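Local coordinates for protein carbonic anhydrase (Sordaria macrospora, PDB 4O1K) that catalyses the reversible hydration of carbon dioxide to bicarbonate as a zinc-dependent, tetrameric beta-class carbonic anhydrase, at residues S59-P62 with A63-T67. Numbering follows the deposited sequence.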
ATOM      1  N   SER A  59      20.642  -5.960  -6.342  1.00 38.33           N
ATOM      2  CA  SER A  59      21.400  -6.834  -7.230  1.00 42.94           C
ATOM      3  C   SER A  59      22.170  -5.899  -8.164  1.00 44.29           C
ATOM      4  O   SER A  59      21.770  -4.755  -8.356  1.00 44.05           O
ATOM      5  CB  SER A  59      20.460  -7.758  -8.004  1.00 44.80           C
ATOM      6  OG  SER A  59      19.614  -7.033  -8.885  1.00 44.65           O
ATOM      7  N   ARG A  60      23.291  -6.356  -8.717  1.00 48.68           N
ATOM      8  CA  ARG A  60      24.223  -5.410  -9.352  1.00 51.69           C
ATOM      9  C   ARG A  60      24.271  -5.461 -10.879  1.00 53.12           C
ATOM     10  O   ARG A  60      24.733  -4.518 -11.523  1.00 59.06           O
ATOM     11  CB  ARG A  60      25.638  -5.598  -8.799  1.00 53.84           C
ATOM     12  CG  ARG A  60      25.686  -6.363  -7.500  1.00 60.74           C
ATOM     13  CD  ARG A  60      26.602  -5.700  -6.483  1.00 66.26           C
ATOM     14  NE  ARG A  60      27.288  -6.693  -5.664  1.00 69.32           N
ATOM     15  CZ  ARG A  60      26.735  -7.350  -4.646  1.00 72.48           C
ATOM     16  NH1 ARG A  60      27.453  -8.238  -3.970  1.00 73.39           N
ATOM     17  NH2 ARG A  60      25.466  -7.139  -4.304  1.00 72.84           N
ATOM     18  N   ILE A  61      23.817  -6.568 -11.450  1.00 50.08           N
ATOM     19  CA  ILE A  61      23.831  -6.741 -12.894  1.00 48.66           C
ATOM     20  C   ILE A  61      22.373  -6.813 -13.331  1.00 44.29           C
ATOM     21  O   ILE A  61      21.588  -7.512 -12.703  1.00 43.99           O
ATOM     22  CB  ILE A  61      24.567  -8.061 -13.285  1.00 56.30           C
ATOM     23  CG1 ILE A  61      26.049  -8.007 -12.902  1.00 55.66           C
ATOM     24  CG2 ILE A  61      24.451  -8.334 -14.765  1.00 57.07           C
ATOM     25  CD1 ILE A  61      26.845  -6.996 -13.697  1.00 56.54           C
ATOM     26  N   PRO A  62      22.010  -6.089 -14.400  1.00 41.43           N
ATOM     27  CA  PRO A  62      20.656  -6.109 -14.975  1.00 42.03           C
ATOM     28  C   PRO A  62      20.293  -7.494 -15.513  1.00 42.49           C
ATOM     29  O   PRO A  62      21.169  -8.198 -16.018  1.00 39.41           O
ATOM     30  CB  PRO A  62      20.754  -5.117 -16.144  1.00 45.45           C
ATOM     31  CG  PRO A  62      21.932  -4.280 -15.847  1.00 47.72           C
ATOM     32  CD  PRO A  62      22.893  -5.146 -15.103  1.00 46.14           C
ATOM     33  N   ALA A  63      19.017  -7.862 -15.407  1.00 41.36           N
ATOM     34  CA  ALA A  63      18.511  -9.146 -15.895  1.00 40.24           C
ATOM     35  C   ALA A  63      18.904  -9.430 -17.333  1.00 42.26           C
ATOM     36  O   ALA A  63      19.196 -10.578 -17.707  1.00 45.08           O
ATOM     37  CB  ALA A  63      17.002  -9.163 -15.780  1.00 41.53           C
ATOM     38  N   GLU A  64      18.874  -8.368 -18.131  1.00 48.09           N
ATOM     39  CA  GLU A  64      19.116  -8.433 -19.562  1.00 53.62           C
ATOM     40  C   GLU A  64      20.540  -8.898 -19.830  1.00 56.15           C
ATOM     41  O   GLU A  64      20.807  -9.629 -20.789  1.00 58.96           O
ATOM     42  CB  GLU A  64      18.853  -7.054 -20.184  1.00 58.19           C
ATOM     43  CG  GLU A  64      17.353  -6.671 -20.306  1.00 75.39           C
ATOM     44  CD  GLU A  64      16.837  -5.759 -19.192  1.00 75.80           C
ATOM     45  OE1 GLU A  64      15.921  -4.940 -19.464  1.00 77.21           O
ATOM     46  OE2 GLU A  64      17.328  -5.864 -18.042  1.00 73.47           O
ATOM     47  N   GLN A  65      21.451  -8.485 -18.955  1.00 56.90           N
ATOM     48  CA  GLN A  65      22.837  -8.941 -19.012  1.00 58.06           C
ATOM     49  C   GLN A  65      22.980 -10.402 -18.584  1.00 52.56           C
ATOM     50  O   GLN A  65      23.506 -11.226 -19.333  1.00 52.93           O
ATOM     51  CB  GLN A  65      23.709  -8.058 -18.119  1.00 61.66           C
ATOM     52  CG  GLN A  65      24.110  -6.761 -18.757  1.00 65.76           C
ATOM     53  CD  GLN A  65      24.787  -7.008 -20.073  1.00 71.65           C
ATOM     54  OE1 GLN A  65      25.932  -7.471 -20.117  1.00 73.59           O
ATOM     55  NE2 GLN A  65      24.074  -6.731 -21.164  1.00 73.66           N
ATOM     56  N   ILE A  66      22.522 -10.700 -17.367  1.00 45.33           N
ATOM     57  CA  ILE A  66      22.584 -12.040 -16.777  1.00 45.40           C
ATOM     58  C   ILE A  66      22.026 -13.122 -17.691  1.00 49.98           C
ATOM     59  O   ILE A  66      22.519 -14.261 -17.697  1.00 54.13           O
ATOM     60  CB  ILE A  66      21.745 -12.134 -15.470  1.00 52.97           C
ATOM     61  CG1 ILE A  66      22.056 -11.012 -14.483  1.00 53.55           C
ATOM     62  CG2 ILE A  66      21.930 -13.487 -14.798  1.00 52.52           C
ATOM     63  CD1 ILE A  66      21.139 -11.029 -13.236  1.00 50.45           C
ATOM     64  N   THR A  67      20.982 -12.781 -18.444  1.00 49.67           N
ATOM     65  CA  THR A  67      20.212 -13.803 -19.152  1.00 49.47           C
ATOM     66  C   THR A  67      20.450 -13.841 -20.646  1.00 50.68           C
ATOM     67  O   THR A  67      20.094 -14.827 -21.295  1.00 49.45           O
ATOM     68  CB  THR A  67      18.719 -13.582 -18.956  1.00 48.41           C
ATOM     69  OG1 THR A  67      18.381 -12.257 -19.404  1.00 50.15           O
ATOM     70  CG2 THR A  67      18.377 -13.735 -17.500  1.00 44.60           C
TER
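Pro62 stands at the N-cap of helix 63-67, and its carbonyl opens the helix: Ile66 N donates to Pro62 O over 3.1 Å, nearly straight at 169° and in the carbonyl plane. A second, weak bond reaches the same oxygen from Gln65 N, bent to 127°. The proline ring lies alongside the Gln65 chain, CD 4.2 Å from Gln65 CG, both pointing the same way. One residue earlier, the CG2 branch of Ile61, anti to the backbone N, touches two side chains of the first turn, 3.4 Å from Gln65 CB and 3.6 Å from Ile66 CG1. The Ile66 chain continues extended, chi2 175°, carrying CD1 to 3.6 Å from Ile61 O. With an alanine in place of Ile66, the backbone bond could remain, but Ile61 CG2 would probably lose one of its two neighbours, CG1, and the space beside Ile61 O filled by CD1 would open. At the end of the helix Thr67 OG1 and N reach Ala63 O from opposite faces of its plane. This short helix follows the loop from strand 51-56, whose last residue, Cys56, is a zinc ligand: Ala63 and Thr67 rest on Trp53 of that strand, Ile66 and Thr67 on Leu203 of strand 202-205, and a second subunit packs Pro71 against Ile61 and Glu64 against Pro62.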